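Local coordinates for malonyl CoA:acyl carrier protein malonyltransferase (Streptomyces coelicolor, PDB 1NM2), which probably transfers the malonyl group from malonyl-CoA to holo-acyl carrier protein, supplying malonyl-ACP for fatty acid biosynthesis, at residues G109-D113 with T114-S118; T242-L245 with D246-G250. All coordinates share one frame; numbering follows the deposited sequence.

Contact 1. Residues G109-D113 with T114-S118; sequences GVLDD and TAALS
Ala116 N donates to Asp112 O at 3.0 Å and Leu117 N to Asp113 O, and with these two bonds the loop that ends at Asp112 turns into helix 113-132. The motif is a helix N-cap with Asp112 as the capping residue. Further back, Gly109 has positive phi and closes helix 100-107 in a Schellman motif, so one short link ends one helix and starts the next.

The cap itself is the carboxylate of Asp112. Its CG sits between the backbone N and the carbonyl carbon (chi1 56°), which swings OD1 over the open first turn. There Asp112 OD1 accepts from Ala115 N at 2.9 Å, from the syn side and 33° out of the carboxylate plane. Thr114 OG1 donates to the same Asp112 OD1 at 3.0 Å and arrives from the opposite face of that plane. Two bonds thus grip one oxygen and limit rotation of the carboxylate.

Beside the cap, Leu111 CD1 packs on Ala116 CB at 4.4 Å, and Leu220 lies against Leu111 and Ala115. Asp113 OD2 forms a salt bridge with Arg30 and accepts a hydrogen bond from Trp34 NE1. Thr114 N donates to Asp113 OD1 at 2.7 Å from above the carboxylate plane, with a bent N-H...O angle of 131°.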
loop_
_atom_site.group_PDB
_atom_site.type_symbol
_atom_site.label_atom_id
_atom_site.label_comp_id
_atom_site.label_asym_id
_atom_site.label_seq_id
_atom_site.Cartn_x
_atom_site.Cartn_y
_atom_site.Cartn_z
ATOM N N GLY A 109 2.605 -12.523 9.972
ATOM C CA GLY A 109 2.244 -13.931 10.053
ATOM C C GLY A 109 0.756 -14.219 9.994
ATOM O O GLY A 109 0.307 -15.292 10.404
ATOM N N VAL A 110 -0.018 -13.266 9.488
ATOM C CA VAL A 110 -1.462 -13.439 9.379
ATOM C C VAL A 110 -1.775 -14.336 8.195
ATOM O O VAL A 110 -2.641 -15.209 8.271
ATOM C CB VAL A 110 -2.174 -12.087 9.176
ATOM C CG1 VAL A 110 -3.669 -12.309 8.975
ATOM C CG2 VAL A 110 -1.927 -11.188 10.383
ATOM N N LEU A 111 -1.056 -14.108 7.101
ATOM C CA LEU A 111 -1.222 -14.877 5.880
ATOM C C LEU A 111 0.149 -15.292 5.364
ATOM O O LEU A 111 1.127 -14.558 5.534
ATOM C CB LEU A 111 -1.895 -14.027 4.799
ATOM C CG LEU A 111 -3.277 -13.429 5.042
ATOM C CD1 LEU A 111 -3.610 -12.511 3.873
ATOM C CD2 LEU A 111 -4.317 -14.532 5.184
ATOM N N ASP A 112 0.225 -16.460 4.737
ATOM C CA ASP A 112 1.489 -16.906 4.169
ATOM C C ASP A 112 1.580 -16.188 2.821
ATOM O O ASP A 112 0.575 -15.671 2.322
ATOM C CB ASP A 112 1.506 -18.429 4.006
ATOM C CG ASP A 112 0.351 -18.941 3.186
ATOM O OD1 ASP A 112 0.366 -18.756 1.953
ATOM O OD2 ASP A 112 -0.579 -19.524 3.780
ATOM N N ASP A 113 2.765 -16.138 2.225
ATOM C CA ASP A 113 2.913 -15.406 0.971
ATOM C C ASP A 113 2.020 -15.818 -0.200
ATOM O O ASP A 113 1.385 -14.959 -0.807
ATOM C CB ASP A 113 4.382 -15.390 0.535
ATOM C CG ASP A 113 4.953 -16.765 0.381
ATOM O OD1 ASP A 113 4.269 -17.729 0.782
ATOM O OD2 ASP A 113 6.084 -16.879 -0.135
ATOM N N THR A 114 1.945 -17.106 -0.518
ATOM C CA THR A 114 1.114 -17.536 -1.645
ATOM C C THR A 114 -0.354 -17.166 -1.450
ATOM O O THR A 114 -1.027 -16.770 -2.399
ATOM C CB THR A 114 1.215 -19.065 -1.903
ATOM O OG1 THR A 114 0.508 -19.783 -0.882
ATOM C CG2 THR A 114 2.671 -19.499 -1.909
ATOM N N ALA A 115 -0.851 -17.301 -0.225
ATOM C CA ALA A 115 -2.237 -16.958 0.065
ATOM C C ALA A 115 -2.442 -15.453 -0.115
ATOM O O ALA A 115 -3.492 -15.006 -0.585
ATOM C CB ALA A 115 -2.587 -17.365 1.497
ATOM N N ALA A 116 -1.432 -14.676 0.266
ATOM C CA ALA A 116 -1.497 -13.223 0.154
ATOM C C ALA A 116 -1.456 -12.785 -1.307
ATOM O O ALA A 116 -2.205 -11.905 -1.718
ATOM C CB ALA A 116 -0.338 -12.588 0.925
ATOM N N LEU A 117 -0.573 -13.402 -2.088
ATOM C CA LEU A 117 -0.446 -13.067 -3.500
ATOM C C LEU A 117 -1.716 -13.466 -4.247
ATOM O O LEU A 117 -2.124 -12.794 -5.190
ATOM C CB LEU A 117 0.775 -13.771 -4.099
ATOM C CG LEU A 117 2.128 -13.314 -3.538
ATOM C CD1 LEU A 117 3.224 -14.210 -4.067
ATOM C CD2 LEU A 117 2.399 -11.863 -3.924
ATOM N N SER A 118 -2.340 -14.555 -3.812
ATOM C CA SER A 118 -3.576 -15.020 -4.428
ATOM C C SER A 118 -4.696 -14.032 -4.114
ATOM O O SER A 118 -5.534 -13.725 -4.965
ATOM C CB SER A 118 -3.945 -16.406 -3.897
ATOM O OG SER A 118 -5.207 -16.825 -4.402
#

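Contact 2. Residues T242-L245 with D246-G250; sequences TEVL and DRLVG
Arg247 N donates to Glu243 O at 3.0 Å, one of four i to i+4 backbone bonds that join 242-245 to 246-250 within helix 241-251. The others run from Asp246 N to Thr242 O, Leu248 N to Val244 O and Val249 N to Leu245 O.

The Arg247 side chain starts by following the carbonyl that its own amide uses. Its CB lies 3.3 Å from Glu243 O and also near Val244 O. CG is anti to the carbonyl carbon (chi1 -78°), and this puts CG beside the Glu243 carbonyl. Arg247 CG is 3.2 Å from Glu243 O, and CD still borders that oxygen. From CG to NE the chain is extended and carries the guanidinium off the helix. Arg247 NE stays 5.5 Å from Glu243 OE2, so the two opposite charges are near but do not touch. At the tip, NH1 forms a salt bridge with Asp234 and a weak hydrogen bond with Ser231. Val238 packs against the side chains of both Glu243 and Arg247.

The apolar residues make another side of the helix. Leu245 CD1 meets Leu248 CD1 at 4.3 Å and Val249 CG2 at the same distance. Leu248 CD1 also reaches Val244 CG1, at 4.4 Å. Val249 and Leu245 pack on helix 207-217, while Leu248 touches helix 100-107. Val244 and Leu248 both pack on Tyr229.

The helix is therefore amphipathic. Its branched side chains join it to neighbouring helices and to strand 228-229 through apolar contacts, while the charge of Arg247 is directed to Asp234 and probably gains little more than a weak, through-space attraction from Glu243.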
loop_
_atom_site.group_PDB
_atom_site.type_symbol
_atom_site.label_atom_id
_atom_site.label_comp_id
_atom_site.label_asym_id
_atom_site.label_seq_id
_atom_site.Cartn_x
_atom_site.Cartn_y
_atom_site.Cartn_z
ATOM N N THR A 242 -8.827 -12.752 11.900
ATOM C CA THR A 242 -10.045 -12.633 11.105
ATOM C C THR A 242 -10.420 -11.156 10.958
ATOM O O THR A 242 -10.916 -10.743 9.908
ATOM C CB THR A 242 -11.231 -13.409 11.744
ATOM O OG1 THR A 242 -11.366 -13.033 13.119
ATOM C CG2 THR A 242 -11.003 -14.908 11.647
ATOM N N GLU A 243 -10.176 -10.358 11.998
ATOM C CA GLU A 243 -10.477 -8.929 11.918
ATOM C C GLU A 243 -9.505 -8.254 10.951
ATOM O O GLU A 243 -9.861 -7.286 10.267
ATOM C CB GLU A 243 -10.416 -8.271 13.306
ATOM C CG GLU A 243 -11.620 -8.618 14.186
ATOM C CD GLU A 243 -11.636 -7.882 15.518
ATOM O OE1 GLU A 243 -12.642 -8.003 16.251
ATOM O OE2 GLU A 243 -10.650 -7.186 15.838
ATOM N N VAL A 244 -8.278 -8.771 10.883
ATOM C CA VAL A 244 -7.285 -8.231 9.963
ATOM C C VAL A 244 -7.780 -8.477 8.536
ATOM O O VAL A 244 -7.808 -7.567 7.704
ATOM C CB VAL A 244 -5.905 -8.921 10.135
ATOM C CG1 VAL A 244 -5.015 -8.619 8.928
ATOM C CG2 VAL A 244 -5.227 -8.427 11.415
ATOM N N LEU A 245 -8.175 -9.716 8.263
ATOM C CA LEU A 245 -8.672 -10.087 6.947
ATOM C C LEU A 245 -9.950 -9.341 6.559
ATOM O O LEU A 245 -10.091 -8.890 5.415
ATOM C CB LEU A 245 -8.910 -11.599 6.884
ATOM C CG LEU A 245 -9.410 -12.167 5.549
ATOM C CD1 LEU A 245 -8.477 -11.761 4.422
ATOM C CD2 LEU A 245 -9.505 -13.675 5.645
ATOM N N ASP A 246 -10.886 -9.211 7.495
ATOM C CA ASP A 246 -12.130 -8.514 7.195
ATOM C C ASP A 246 -11.830 -7.061 6.842
ATOM O O ASP A 246 -12.437 -6.503 5.926
ATOM C CB ASP A 246 -13.113 -8.581 8.374
ATOM C CG ASP A 246 -13.674 -9.984 8.599
ATOM O OD1 ASP A 246 -13.778 -10.761 7.629
ATOM O OD2 ASP A 246 -14.031 -10.308 9.748
ATOM N N ARG A 247 -10.888 -6.454 7.565
ATOM C CA ARG A 247 -10.506 -5.072 7.305
ATOM C C ARG A 247 -9.880 -4.922 5.915
ATOM O O ARG A 247 -10.167 -3.955 5.205
ATOM C CB ARG A 247 -9.536 -4.578 8.380
ATOM C CG ARG A 247 -10.215 -4.199 9.682
ATOM C CD ARG A 247 -9.213 -3.874 10.775
ATOM N NE ARG A 247 -9.875 -3.307 11.947
ATOM C CZ ARG A 247 -9.740 -2.043 12.344
ATOM N NH1 ARG A 247 -8.961 -1.206 11.663
ATOM N NH2 ARG A 247 -10.391 -1.616 13.418
ATOM N N LEU A 248 -9.029 -5.874 5.530
ATOM C CA LEU A 248 -8.386 -5.848 4.214
ATOM C C LEU A 248 -9.444 -5.871 3.110
ATOM O O LEU A 248 -9.375 -5.106 2.150
ATOM C CB LEU A 248 -7.472 -7.069 4.027
ATOM C CG LEU A 248 -6.153 -7.187 4.795
ATOM C CD1 LEU A 248 -5.567 -8.581 4.581
ATOM C CD2 LEU A 248 -5.174 -6.119 4.312
ATOM N N VAL A 249 -10.420 -6.761 3.253
ATOM C CA VAL A 249 -11.479 -6.894 2.259
ATOM C C VAL A 249 -12.322 -5.625 2.145
ATOM O O VAL A 249 -12.662 -5.195 1.043
ATOM C CB VAL A 249 -12.402 -8.082 2.596
ATOM C CG1 VAL A 249 -13.511 -8.198 1.554
ATOM C CG2 VAL A 249 -11.590 -9.372 2.651
ATOM N N GLY A 250 -12.648 -5.032 3.288
ATOM C CA GLY A 250 -13.449 -3.820 3.298
ATOM C C GLY A 250 -12.704 -2.567 2.874
ATOM O O GLY A 250 -13.311 -1.661 2.303
#

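How the contacts relate
Contact 1 comes first along the chain, at the start of helix 113-132. Contact 2 follows much later, on helix 241-251. Their centres are about 13 Å apart, and each lies about 15 Å from the centre of the chain. They touch directly where Val110 CG1 packs on Val244 CG1 at 3.9 Å. Helix 100-107 is a shared neighbour: its Ile102 meets Ala116 of contact 1 and Leu248 of contact 2. That helix follows strand 93-96 of the parallel sheet and begins at the last glycine of a GxSxG sequence consistent with a nucleophile elbow. Parts of the acyltransferase domain far apart in sequence thus meet beside the helix after this probable elbow.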